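Local coordinates for 3-oxoacyl-(Acyl-carrier protein) synthase (Burkholderia xenovorans, PDB 4EFI), which probably acts as a 3-oxoacyl-(acyl-carrier protein) synthase, joining an acyl group to a malonyl unit on the carrier protein, at residues S129-L135 and S335-A339; V54-A60 and S170-D175; A85-L91 and L113-A117; R203-P208 and D220-A224; G21-C25 and K72-L77. One frame throughout, in Å; residues are numbered along the deposited sequence. Where two conformers were deposited one is given.

Interaction 1 (S129-L135 and S335-A339); sequences SGYPQAL and SWASA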
# COMPACT_ATOMS: atom_id res chain seq x y z
N SER A 129 1.21 4.98 3.39
CA SER A 129 2.41 4.69 4.19
C SER A 129 2.30 3.37 4.94
O SER A 129 3.17 3.01 5.72
CB SER A 129 2.66 5.82 5.18
OG SER A 129 1.75 5.74 6.27
N GLY A 130 1.21 2.66 4.70
CA GLY A 130 0.83 1.54 5.55
C GLY A 130 1.61 0.25 5.38
O GLY A 130 1.71 -0.50 6.34
N TYR A 131 2.13 -0.04 4.19
CA TYR A 131 2.72 -1.37 4.01
C TYR A 131 4.00 -1.55 4.84
O TYR A 131 4.12 -2.56 5.54
CB TYR A 131 2.92 -1.72 2.54
CG TYR A 131 3.28 -3.18 2.34
CD1 TYR A 131 2.36 -4.19 2.58
CD2 TYR A 131 4.54 -3.55 1.87
CE1 TYR A 131 2.68 -5.51 2.39
CE2 TYR A 131 4.86 -4.86 1.66
CZ TYR A 131 3.92 -5.84 1.92
OH TYR A 131 4.28 -7.16 1.68
N PRO A 132 4.94 -0.60 4.79
CA PRO A 132 6.13 -0.81 5.62
C PRO A 132 5.81 -0.88 7.11
O PRO A 132 6.45 -1.58 7.86
CB PRO A 132 7.04 0.37 5.26
CG PRO A 132 6.58 0.76 3.91
CD PRO A 132 5.09 0.58 3.92
N GLN A 133 4.80 -0.12 7.55
CA GLN A 133 4.37 -0.18 8.95
C GLN A 133 3.78 -1.52 9.32
O GLN A 133 4.03 -2.03 10.42
CB GLN A 133 3.36 0.94 9.25
CG GLN A 133 3.90 2.34 8.97
CD GLN A 133 3.06 3.43 9.57
OE1 GLN A 133 2.68 4.39 8.88
NE2 GLN A 133 2.82 3.33 10.86
N ALA A 134 2.98 -2.09 8.42
CA ALA A 134 2.44 -3.43 8.63
C ALA A 134 3.54 -4.48 8.73
O ALA A 134 3.48 -5.38 9.58
CB ALA A 134 1.48 -3.79 7.52
N LEU A 135 4.53 -4.38 7.85
CA LEU A 135 5.67 -5.29 7.90
C LEU A 135 6.38 -5.18 9.24
O LEU A 135 6.67 -6.18 9.89
CB LEU A 135 6.67 -4.99 6.78
CG LEU A 135 6.27 -5.38 5.35
CD1 LEU A 135 7.35 -4.93 4.38
CD2 LEU A 135 6.06 -6.85 5.21
N SER A 335 1.80 10.78 6.71
CA SER A 335 2.53 9.66 7.24
C SER A 335 3.54 9.22 6.18
O SER A 335 3.26 9.30 4.97
CB SER A 335 1.53 8.55 7.59
OG SER A 335 2.19 7.42 8.12
N TRP A 336 4.69 8.73 6.61
CA TRP A 336 5.67 8.15 5.69
C TRP A 336 6.40 7.02 6.39
O TRP A 336 6.54 7.02 7.62
CB TRP A 336 6.65 9.21 5.18
CG TRP A 336 7.42 9.92 6.23
CD1 TRP A 336 8.69 9.63 6.64
CD2 TRP A 336 7.01 11.06 7.01
NE1 TRP A 336 9.09 10.49 7.63
CE2 TRP A 336 8.09 11.40 7.85
CE3 TRP A 336 5.84 11.83 7.05
CZ2 TRP A 336 8.01 12.45 8.77
CZ3 TRP A 336 5.78 12.89 7.94
CH2 TRP A 336 6.86 13.19 8.79
N ALA A 337 6.86 6.04 5.63
CA ALA A 337 7.48 4.87 6.25
C ALA A 337 8.32 4.12 5.24
O ALA A 337 7.98 4.07 4.04
CB ALA A 337 6.42 3.96 6.86
N SER A 338 9.41 3.54 5.71
CA SER A 338 10.27 2.71 4.87
C SER A 338 10.54 1.35 5.49
O SER A 338 10.40 1.15 6.70
CB SER A 338 11.61 3.40 4.64
OG SER A 338 12.30 3.48 5.87
N ALA A 339 10.95 0.41 4.63
CA ALA A 339 11.46 -0.89 5.03
C ALA A 339 12.64 -1.21 4.13
O ALA A 339 12.58 -0.97 2.92
CB ALA A 339 10.41 -1.96 4.90
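Ser129 and Ser335 make the polar end of this contact. Their OG atoms form a short hydrogen bond of 2.5 Å, and either hydroxyl could be the donor. Ser129 OG lies between its own backbone N and carbonyl carbon (chi1 76°). Ser335 OG is turned the other way, opposite its backbone N (chi1 -179°), and reaches out to meet it. The amide oxygen of Gln133 comes close to the same pair, with OE1 3.2 Å from Ser335 OG. The Gln133 chain runs extended past CG to bring the amide there, and on the way its CG rests 3.7 Å from Ala337 CB.

Helix 130-143 here passes over strand 335-343. The axes of the two short segments come within 6.7 Å at 54°. Ala134 and Tyr131 meet strand 149-156, and Leu135 reaches it too. The helix is thus sandwiched between the two mixed sheets, as expected of the buried helical layer in the layered thiolase fold.

The remaining packing is apolar. Pro132 carries most of the helix side of it. Its CB is 4.0 Å from Ala337 CB and 4.1 Å from Ala339 CB, and its CG sits 3.6 Å from the carbonyl O of Ala337. The small alanine side chains let the proline ring come down close to the strand backbone. Ala337 CB also touches the carbonyl O of Ser129. One turn further on, Leu135 CD1 approaches Ala339 CB at 4.3 Å. Ser338 faces away from the helix, and its OG is hydrogen-bonded to Thr253.

Interaction 2 (V54-A60 and S170-D175); sequences VNRRRWA and SLLFGD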
# COMPACT_ATOMS: atom_id res chain seq x y z
N VAL A 54 -1.27 6.37 -16.03
CA VAL A 54 -2.34 5.33 -15.87
C VAL A 54 -3.18 5.05 -17.14
O VAL A 54 -3.98 5.93 -17.55
CB VAL A 54 -3.36 5.74 -14.75
CG1 VAL A 54 -4.34 4.61 -14.45
CG2 VAL A 54 -2.67 6.17 -13.46
N ASN A 55 -3.00 3.86 -17.76
CA ASN A 55 -3.72 3.45 -18.98
C ASN A 55 -5.01 2.70 -18.66
O ASN A 55 -6.02 2.82 -19.35
CB ASN A 55 -2.84 2.55 -19.86
CG ASN A 55 -1.56 3.24 -20.33
OD1 ASN A 55 -1.62 4.27 -20.99
ND2 ASN A 55 -0.41 2.68 -19.97
N ARG A 56 -4.92 1.89 -17.62
CA ARG A 56 -6.01 1.02 -17.16
C ARG A 56 -5.97 0.98 -15.65
O ARG A 56 -4.93 1.22 -15.05
CB ARG A 56 -5.80 -0.40 -17.71
CG ARG A 56 -6.20 -0.58 -19.16
CD ARG A 56 -5.62 -1.86 -19.82
NE ARG A 56 -4.18 -1.73 -19.99
CZ ARG A 56 -3.60 -1.02 -20.96
NH1 ARG A 56 -4.32 -0.39 -21.87
NH2 ARG A 56 -2.28 -0.96 -21.01
N ARG A 57 -7.09 0.61 -15.03
CA ARG A 57 -7.14 0.32 -13.61
C ARG A 57 -8.29 -0.65 -13.35
O ARG A 57 -9.15 -0.85 -14.22
CB ARG A 57 -7.28 1.60 -12.76
CG ARG A 57 -8.66 2.21 -12.67
CD ARG A 57 -9.07 2.91 -13.93
NE ARG A 57 -8.39 4.19 -14.14
CZ ARG A 57 -8.00 4.67 -15.32
NH1 ARG A 57 -7.45 5.88 -15.39
NH2 ARG A 57 -8.17 3.98 -16.43
N ARG A 58 -8.28 -1.29 -12.19
CA ARG A 58 -9.37 -2.19 -11.81
C ARG A 58 -10.27 -1.57 -10.77
O ARG A 58 -9.77 -0.98 -9.80
CB ARG A 58 -8.81 -3.50 -11.25
CG ARG A 58 -7.78 -4.17 -12.14
CD ARG A 58 -8.34 -4.50 -13.51
NE ARG A 58 -7.41 -5.31 -14.32
CZ ARG A 58 -7.39 -6.64 -14.37
NH1 ARG A 58 -8.25 -7.37 -13.68
NH2 ARG A 58 -6.49 -7.26 -15.13
N TRP A 59 -11.58 -1.65 -10.96
CA TRP A 59 -12.54 -1.11 -10.01
C TRP A 59 -13.46 -2.19 -9.45
O TRP A 59 -14.07 -2.95 -10.20
CB TRP A 59 -13.40 -0.02 -10.64
CG TRP A 59 -12.76 1.33 -10.77
CD1 TRP A 59 -11.53 1.72 -10.31
CD2 TRP A 59 -13.36 2.47 -11.38
NE1 TRP A 59 -11.34 3.06 -10.62
CE2 TRP A 59 -12.44 3.53 -11.27
CE3 TRP A 59 -14.59 2.70 -12.00
CZ2 TRP A 59 -12.71 4.81 -11.77
CZ3 TRP A 59 -14.86 3.97 -12.50
CH2 TRP A 59 -13.92 5.00 -12.38
N ALA A 60 -13.55 -2.24 -8.13
CA ALA A 60 -14.43 -3.17 -7.43
C ALA A 60 -15.89 -2.85 -7.70
O ALA A 60 -16.29 -1.69 -7.75
CB ALA A 60 -14.17 -3.05 -5.93
N SER A 170 -10.54 10.94 -10.14
CA SER A 170 -11.25 9.93 -10.93
C SER A 170 -10.33 9.13 -11.82
O SER A 170 -10.52 7.92 -12.00
CB SER A 170 -12.32 10.58 -11.80
OG SER A 170 -13.44 10.93 -11.03
N LEU A 171 -9.34 9.77 -12.42
CA LEU A 171 -8.45 9.10 -13.35
C LEU A 171 -7.30 8.37 -12.66
O LEU A 171 -6.60 7.57 -13.28
CB LEU A 171 -7.86 10.13 -14.31
CG LEU A 171 -8.78 10.76 -15.37
CD1 LEU A 171 -8.06 11.90 -16.06
CD2 LEU A 171 -9.22 9.75 -16.40
N LEU A 172 -7.10 8.63 -11.37
CA LEU A 172 -5.91 8.19 -10.67
C LEU A 172 -6.00 6.84 -9.97
O LEU A 172 -5.09 6.03 -10.05
CB LEU A 172 -5.53 9.26 -9.64
CG LEU A 172 -4.29 8.95 -8.80
CD1 LEU A 172 -3.06 8.78 -9.64
CD2 LEU A 172 -4.10 10.08 -7.80
N PHE A 173 -7.10 6.61 -9.28
CA PHE A 173 -7.17 5.49 -8.34
C PHE A 173 -7.75 4.21 -8.91
O PHE A 173 -8.76 4.21 -9.65
CB PHE A 173 -7.96 5.89 -7.09
CG PHE A 173 -7.25 6.91 -6.24
CD1 PHE A 173 -6.16 6.55 -5.46
CD2 PHE A 173 -7.65 8.24 -6.25
CE1 PHE A 173 -5.50 7.52 -4.68
CE2 PHE A 173 -7.00 9.19 -5.48
CZ PHE A 173 -5.93 8.83 -4.71
N GLY A 174 -7.13 3.10 -8.52
CA GLY A 174 -7.63 1.77 -8.78
C GLY A 174 -7.73 1.01 -7.47
O GLY A 174 -7.31 1.51 -6.42
N ASP A 175 -8.26 -0.21 -7.54
CA ASP A 175 -8.53 -1.02 -6.36
C ASP A 175 -7.70 -2.30 -6.36
O ASP A 175 -7.47 -2.91 -7.40
CB ASP A 175 -10.01 -1.39 -6.31
CG ASP A 175 -10.91 -0.18 -6.19
OD1 ASP A 175 -10.44 0.88 -5.74
OD2 ASP A 175 -12.10 -0.30 -6.55
O HOH W 1 -8.98 5.67 -12.00
O HOH W 2 -6.35 -1.57 -10.04
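Arg57 and Trp59 bind backbone carbonyls of segment 170-175, and this is the tight part of the contact. Arg57 NH1 donates to Leu171 O at 2.8 Å, with the oxygen in the guanidinium plane. The chain bends at chi2 and chi3, which folds the group back over Val54 CG1. Arg57 NE meets a water that in turn donates to Ser170 O and Phe173 O. Phe173 O also takes the indole N-H: Trp59 NE1 lies 3.0 Å away, and the oxygen sits at the ring edge. Next to it, the backbone of Gly174 passes close to Arg57 CB. Asp175 N donates to Arg58 O at 2.8 Å. Ala60 N donates to Asp175 OD2 at 2.9 Å, on the anti lone pair; Ser159 OG bonds to the same oxygen.

The side chain of Arg58 is held more loosely: its CB lies near Asp175 O, while its charged end leads away to Glu353 and Pro27. A second water accepts from Arg58 N and may donate to Asp175 O.

Strand 56-58 pairs with strand 30-32, so the contact ties this small sheet to the loop before strand 176-184. Side-chain N-H groups hold main-chain carbonyls of that loop, which probably fixes its path.

Interaction 3 (A85-L91 and L113-A117); sequences ADSIDAL and LDLPA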
# COMPACT_ATOMS: atom_id res chain seq x y z
N ALA A 85 -4.97 -23.43 8.58
CA ALA A 85 -5.62 -22.27 9.21
C ALA A 85 -5.33 -22.20 10.71
O ALA A 85 -5.21 -21.11 11.27
CB ALA A 85 -7.11 -22.36 8.96
N ASP A 86 -5.20 -23.33 11.38
CA ASP A 86 -4.98 -23.35 12.81
C ASP A 86 -3.61 -22.85 13.23
O ASP A 86 -3.35 -22.69 14.42
CB ASP A 86 -5.25 -24.75 13.41
CG ASP A 86 -4.36 -25.84 12.84
OD1 ASP A 86 -3.38 -25.57 12.12
OD2 ASP A 86 -4.65 -27.02 13.15
N SER A 87 -2.74 -22.58 12.26
CA SER A 87 -1.37 -22.16 12.55
C SER A 87 -1.19 -20.63 12.51
O SER A 87 -0.09 -20.13 12.76
CB SER A 87 -0.39 -22.78 11.56
OG SER A 87 -0.45 -22.15 10.29
N ILE A 88 -2.24 -19.88 12.17
CA ILE A 88 -2.10 -18.44 12.05
C ILE A 88 -2.30 -17.75 13.40
O ILE A 88 -3.31 -17.93 14.06
CB ILE A 88 -3.08 -17.85 11.00
CG1 ILE A 88 -2.95 -18.60 9.66
CG2 ILE A 88 -2.87 -16.37 10.84
CD1 ILE A 88 -1.53 -18.65 9.09
N ASP A 89 -1.30 -16.97 13.80
CA ASP A 89 -1.27 -16.33 15.13
C ASP A 89 -1.79 -14.91 15.19
O ASP A 89 -2.20 -14.46 16.25
CB ASP A 89 0.15 -16.39 15.69
CG ASP A 89 0.67 -17.80 15.82
OD1 ASP A 89 -0.07 -18.64 16.39
OD2 ASP A 89 1.80 -18.07 15.37
N ALA A 90 -1.75 -14.18 14.08
CA ALA A 90 -2.29 -12.83 14.04
C ALA A 90 -2.66 -12.47 12.62
O ALA A 90 -2.01 -12.92 11.66
CB ALA A 90 -1.25 -11.83 14.55
N LEU A 91 -3.71 -11.68 12.49
CA LEU A 91 -4.11 -11.09 11.22
C LEU A 91 -4.29 -9.60 11.44
O LEU A 91 -5.08 -9.16 12.29
CB LEU A 91 -5.41 -11.70 10.69
CG LEU A 91 -5.78 -11.21 9.29
CD1 LEU A 91 -6.38 -12.28 8.40
CD2 LEU A 91 -6.68 -9.99 9.35
N LEU A 113 -11.56 -17.16 6.97
CA LEU A 113 -10.36 -17.98 6.73
C LEU A 113 -10.21 -19.10 7.74
O LEU A 113 -9.23 -19.85 7.69
CB LEU A 113 -9.10 -17.11 6.70
CG LEU A 113 -9.05 -16.10 5.56
CD1 LEU A 113 -7.89 -15.16 5.74
CD2 LEU A 113 -8.97 -16.80 4.20
N ASP A 114 -11.17 -19.25 8.66
CA ASP A 114 -11.16 -20.34 9.66
C ASP A 114 -9.96 -20.26 10.60
O ASP A 114 -9.47 -21.29 11.06
CB ASP A 114 -11.21 -21.74 9.01
CG ASP A 114 -11.49 -22.85 10.01
OD1 ASP A 114 -12.25 -22.62 10.97
OD2 ASP A 114 -10.96 -23.99 9.82
N LEU A 115 -9.51 -19.06 10.92
CA LEU A 115 -8.39 -18.89 11.83
C LEU A 115 -8.85 -19.12 13.26
O LEU A 115 -10.04 -18.97 13.58
CB LEU A 115 -7.76 -17.50 11.65
CG LEU A 115 -7.50 -17.11 10.19
CD1 LEU A 115 -6.77 -15.76 10.08
CD2 LEU A 115 -6.71 -18.20 9.46
N PRO A 116 -7.92 -19.49 14.16
CA PRO A 116 -8.35 -19.89 15.50
C PRO A 116 -8.67 -18.72 16.42
O PRO A 116 -8.38 -17.56 16.12
CB PRO A 116 -7.15 -20.67 16.03
CG PRO A 116 -5.98 -20.15 15.27
CD PRO A 116 -6.48 -19.69 13.93
N ALA A 117 -9.29 -19.05 17.55
CA ALA A 117 -9.64 -18.04 18.54
C ALA A 117 -8.44 -17.32 19.11
O ALA A 117 -8.56 -16.20 19.59
CB ALA A 117 -10.43 -18.70 19.65
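Leu115 packs against both Ile88 and Leu91. Its CG lies opposite its own carbonyl carbon (chi1 -48°), which brings the two methyls to these partners. CD1 lies 3.9 Å from Leu91 CD1, and the two side chains cross at about a right angle. Leu115 CD2 packs on Ile88 CG1 at 3.8 Å and also reaches Ala85 O. The other branch of Ile88, CG2, touches Leu115 CD1, so Ile88 touches both methyls. Leu91 CD1 has a further partner in Leu113 CD1, at 4.2 Å.

Nearer the surface, Pro116 and Ala85 do the touching. Pro116 CD sits 3.3 Å from Ala85 O and 3.6 Å from Ile88 O. The proline ring therefore lies against two carbonyls of the 85-88 turn. In return, Ala85 CB lies 3.3 Å from Asp114 O and 3.5 Å from Leu113 O.

These carbonyls belong to the turn that ends helix 105-112. Asp114 has a positive phi of 63° and closes the helix in a Schellman motif, after which the chain turns towards strand 120-124. Strand 90-94, helix 105-112 and strand 120-124 form a beta-alpha-beta crossover: the two strands lie side by side and parallel in the six-stranded sheet.

Around this shell, Leu91 also packs on Ala106 and Leu109 of the crossover helix, and Ile88 on Leu78 of helix 66-81. Gln110 NE2 holds Leu115 O.

Interaction 4 (R203-P208 and D220-A224); sequences RNLIVP and DERMA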
# COMPACT_ATOMS: atom_id res chain seq x y z
N ARG A 203 -5.54 18.03 6.71
CA ARG A 203 -6.47 18.77 5.85
C ARG A 203 -6.09 18.74 4.37
O ARG A 203 -6.85 19.23 3.54
CB ARG A 203 -6.60 20.22 6.33
CG ARG A 203 -5.38 21.06 6.02
CD ARG A 203 -5.43 22.43 6.72
NE ARG A 203 -6.60 23.24 6.36
CZ ARG A 203 -6.64 24.13 5.38
NH1 ARG A 203 -5.58 24.34 4.61
NH2 ARG A 203 -7.75 24.82 5.15
N ASN A 204 -4.94 18.17 4.02
CA ASN A 204 -4.50 18.12 2.63
C ASN A 204 -4.83 16.81 1.91
O ASN A 204 -4.69 16.71 0.70
CB ASN A 204 -3.00 18.43 2.54
CG ASN A 204 -2.69 19.82 3.00
OD1 ASN A 204 -3.51 20.72 2.83
ND2 ASN A 204 -1.53 20.01 3.60
N LEU A 205 -5.28 15.82 2.66
CA LEU A 205 -5.66 14.53 2.10
C LEU A 205 -6.64 13.93 3.08
O LEU A 205 -6.27 13.40 4.15
CB LEU A 205 -4.43 13.63 1.91
CG LEU A 205 -4.37 12.84 0.60
CD1 LEU A 205 -3.03 12.10 0.44
CD2 LEU A 205 -5.55 11.88 0.53
N ILE A 206 -7.93 14.04 2.75
CA ILE A 206 -8.98 13.87 3.73
C ILE A 206 -10.31 13.55 3.04
O ILE A 206 -10.57 14.02 1.95
CB ILE A 206 -9.10 15.14 4.63
CG1 ILE A 206 -10.15 14.95 5.73
CG2 ILE A 206 -9.41 16.37 3.82
CD1 ILE A 206 -9.96 15.92 6.89
N VAL A 207 -11.13 12.74 3.72
CA VAL A 207 -12.55 12.62 3.37
C VAL A 207 -13.32 13.46 4.42
O VAL A 207 -13.39 13.08 5.59
CB VAL A 207 -13.02 11.15 3.38
CG1 VAL A 207 -14.51 11.06 3.13
CG2 VAL A 207 -12.26 10.36 2.32
N PRO A 208 -13.84 14.62 4.05
CA PRO A 208 -14.39 15.52 5.07
C PRO A 208 -15.53 14.94 5.90
O PRO A 208 -15.56 15.14 7.13
CB PRO A 208 -14.86 16.72 4.25
CG PRO A 208 -13.85 16.77 3.13
CD PRO A 208 -13.71 15.32 2.75
N ASP A 220 -13.68 26.11 4.00
CA ASP A 220 -12.43 25.85 3.30
C ASP A 220 -12.61 26.17 1.81
O ASP A 220 -13.24 25.40 1.08
CB ASP A 220 -12.06 24.38 3.49
CG ASP A 220 -10.68 24.03 2.95
OD1 ASP A 220 -10.17 24.75 2.06
OD2 ASP A 220 -10.13 23.00 3.41
N GLU A 221 -12.07 27.30 1.36
CA GLU A 221 -12.24 27.74 -0.02
C GLU A 221 -11.82 26.70 -1.05
O GLU A 221 -12.37 26.65 -2.14
CB GLU A 221 -11.45 29.05 -0.25
N ARG A 222 -10.87 25.84 -0.70
CA ARG A 222 -10.35 24.87 -1.65
C ARG A 222 -11.40 23.84 -1.99
O ARG A 222 -11.27 23.12 -2.99
CB ARG A 222 -9.13 24.14 -1.09
CG ARG A 222 -8.01 25.04 -0.59
CD ARG A 222 -6.95 24.19 0.10
NE ARG A 222 -7.51 23.52 1.26
CZ ARG A 222 -6.95 22.48 1.88
NH1 ARG A 222 -5.80 21.99 1.46
NH2 ARG A 222 -7.54 21.93 2.94
N MET A 223 -12.43 23.73 -1.15
CA MET A 223 -13.44 22.68 -1.31
C MET A 223 -14.75 23.15 -1.98
O MET A 223 -15.72 22.40 -2.02
CB MET A 223 -13.73 22.03 0.06
CG MET A 223 -12.50 21.41 0.68
SD MET A 223 -12.89 20.48 2.16
CE MET A 223 -11.25 19.89 2.57
N ALA A 224 -14.76 24.38 -2.51
CA ALA A 224 -15.92 24.90 -3.25
C ALA A 224 -16.31 23.94 -4.38
O ALA A 224 -15.47 23.56 -5.20
CB ALA A 224 -15.60 26.26 -3.82
O HOH W 3 -8.49 26.73 3.00
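A salt-bridge network of Arg203, Asp220 and Arg222 joins the two segments, with one guanidinium stacked on the other. The Arg203 group lies flat on Arg222, with centres 3.9 Å apart and planes at 11°. Arg222 NH2 sits over the middle of the Arg203 face. The carboxylate of Asp220 probably balances charge for both groups. Arg222 grips it side-on, each bond on a syn lone pair: NE meets OD1, and Arg222 NH2 lies 2.8 Å from Asp220 OD2. Arg203 has only a charge contact with it: its NH2 is 3.5 Å from Asp220 OD2, which lies well out of the guanidinium plane. A water in that plane links Arg203 NH2 to Asp220 OD1. Tyr215 OH is hydrogen-bonded to OD2.

Asp220 OD1 also accepts from Arg222 N, which makes an Asx turn at the start of the 3-10 segment 221-223. This turn belongs to the long excursion between strands 205-206 and 232-233, which pair in a small antiparallel sheet. Arg222 reaches back to the two residues just before strand 205-206. Its NH2 donates to Arg203 O at 2.9 Å, from well above the carbonyl plane. Its NH1 donates to Asn204 OD1 at 3.0 Å, in the carbonyl plane, with the amide and guanidinium planes 78° apart. Asp234 gives NH1 a second partner, and Asn204 ND2 is hydrogen-bonded to Tyr334 OH.

Met223 supplies the apolar side. Its extended chain (chi2 -173°) takes CE to Ile206 CG2 at 4.2 Å. Its SD lies 4.0 Å from Pro208 CG.

Interaction 5 (G21-C25 and K72-L77); sequences GVVSC and KAGEKL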
# COMPACT_ATOMS: atom_id res chain seq x y z
N GLY A 21 5.61 -15.11 1.66
CA GLY A 21 4.81 -15.15 0.44
C GLY A 21 3.96 -13.91 0.34
O GLY A 21 3.69 -13.28 1.38
N VAL A 22 3.55 -13.54 -0.87
CA VAL A 22 2.68 -12.38 -1.09
C VAL A 22 1.74 -12.69 -2.25
O VAL A 22 2.18 -13.15 -3.31
CB VAL A 22 3.48 -11.11 -1.48
CG1 VAL A 22 2.55 -9.89 -1.56
CG2 VAL A 22 4.64 -10.84 -0.55
N VAL A 23 0.44 -12.51 -2.05
CA VAL A 23 -0.51 -12.61 -3.15
C VAL A 23 -1.36 -11.33 -3.22
O VAL A 23 -1.82 -10.82 -2.17
CB VAL A 23 -1.45 -13.82 -3.01
CG1 VAL A 23 -2.51 -13.85 -4.09
CG2 VAL A 23 -0.64 -15.11 -3.03
N SER A 24 -1.61 -10.86 -4.42
CA SER A 24 -2.51 -9.72 -4.66
C SER A 24 -3.74 -10.22 -5.39
O SER A 24 -3.62 -11.10 -6.26
CB SER A 24 -1.84 -8.66 -5.52
OG SER A 24 -0.66 -8.17 -4.92
N CYS A 25 -4.88 -9.62 -5.10
CA CYS A 25 -6.13 -9.88 -5.81
C CYS A 25 -6.72 -8.55 -6.26
O CYS A 25 -6.93 -7.62 -5.45
CB CYS A 25 -7.13 -10.61 -4.92
SG CYS A 25 -8.71 -10.95 -5.75
N LYS A 72 -9.65 -13.34 -0.74
CA LYS A 72 -9.31 -14.17 -1.91
C LYS A 72 -7.80 -14.29 -2.06
O LYS A 72 -7.27 -15.38 -2.33
CB LYS A 72 -9.94 -13.55 -3.17
CG LYS A 72 -11.45 -13.63 -3.14
CD LYS A 72 -12.09 -12.81 -4.25
CE LYS A 72 -13.60 -13.02 -4.30
NZ LYS A 72 -14.29 -11.80 -4.81
N ALA A 73 -7.07 -13.21 -1.84
CA ALA A 73 -5.61 -13.27 -1.87
C ALA A 73 -5.10 -14.21 -0.79
O ALA A 73 -4.19 -14.99 -1.01
CB ALA A 73 -5.01 -11.86 -1.68
N GLY A 74 -5.72 -14.13 0.39
CA GLY A 74 -5.34 -14.94 1.52
C GLY A 74 -5.56 -16.43 1.28
O GLY A 74 -4.72 -17.26 1.63
N GLU A 75 -6.69 -16.78 0.69
CA GLU A 75 -6.95 -18.18 0.33
C GLU A 75 -5.90 -18.72 -0.60
O GLU A 75 -5.41 -19.84 -0.42
CB GLU A 75 -8.35 -18.30 -0.29
CG GLU A 75 -9.44 -18.07 0.75
CD GLU A 75 -10.85 -17.92 0.20
OE1 GLU A 75 -11.02 -17.43 -0.93
OE2 GLU A 75 -11.78 -18.27 0.95
N LYS A 76 -5.55 -17.95 -1.61
CA LYS A 76 -4.55 -18.38 -2.57
C LYS A 76 -3.17 -18.49 -1.90
O LYS A 76 -2.42 -19.44 -2.16
CB LYS A 76 -4.52 -17.39 -3.75
CG LYS A 76 -3.50 -17.68 -4.82
CD LYS A 76 -3.86 -18.90 -5.63
CE LYS A 76 -2.92 -19.05 -6.81
NZ LYS A 76 -3.42 -20.11 -7.75
N LEU A 77 -2.84 -17.53 -1.05
CA LEU A 77 -1.57 -17.53 -0.35
C LEU A 77 -1.43 -18.75 0.57
O LEU A 77 -0.41 -19.45 0.55
CB LEU A 77 -1.45 -16.25 0.47
CG LEU A 77 -0.24 -16.10 1.40
CD1 LEU A 77 1.06 -15.98 0.64
CD2 LEU A 77 -0.43 -14.88 2.31
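Cys25 and Ala73 bring strand 17-26 and helix 66-81 closest at the backbone, CA to CA 5.2 Å; the axes of the two short segments approach to 7.1 Å and run roughly antiparallel, at 142°. Val23 is the central side chain. Its two methyls straddle neighbouring turns, with CG1 4.0 Å from Ala73 CB and CG2 3.8 Å from Leu77 CB. Lys76 adds its aliphatic CG beside CG1, while its charged end leads away.

Ala73 fits close to the strand, with CB 3.4 Å from Val23 O. Leu77 CG points opposite the backbone N (chi1 174°), which carries the side chain over the backbone of Gly21. There Leu77 CD1 lies 3.6 Å from Gly21 C. Gly21 has no side chain between them. At the other end Cys25 SG rests on Lys72 CB at 3.9 Å. All of this is van der Waals packing.

The helix packs on one face of the six-stranded sheet, over strands 17-26, 176-184 and 349-353. Leu77 continues onto Met179 and Ala181 of strand 176-184, and Lys76 onto Ile352 of strand 349-353, the two neighbours of strand 17-26. On the opposite face, Val22 and Ser24 meet helix 305-313, where Ser24 OG bonds to Thr311.

Overall arrangement
From the N terminus, interaction 5 closes first. It ties strand 17-26 to helix 66-81 on the six-stranded sheet. Interaction 2 opens within that loop at residues 54-60 and closes only at 170-175, so the two cross. Interaction 3 opens and closes inside the loop of interaction 2, at the edge of the same sheet. It touches interaction 5 where Leu113 packs on Glu75, with centres 15 Å apart. Interaction 1 opens at 129-135, crosses interaction 2, and closes near the C terminus, joining helix 130-143 to the five-stranded sheet. Interaction 4 falls wholly within that loop and ties the connection between strands 205-206 and 232-233 back to the start of that small sheet.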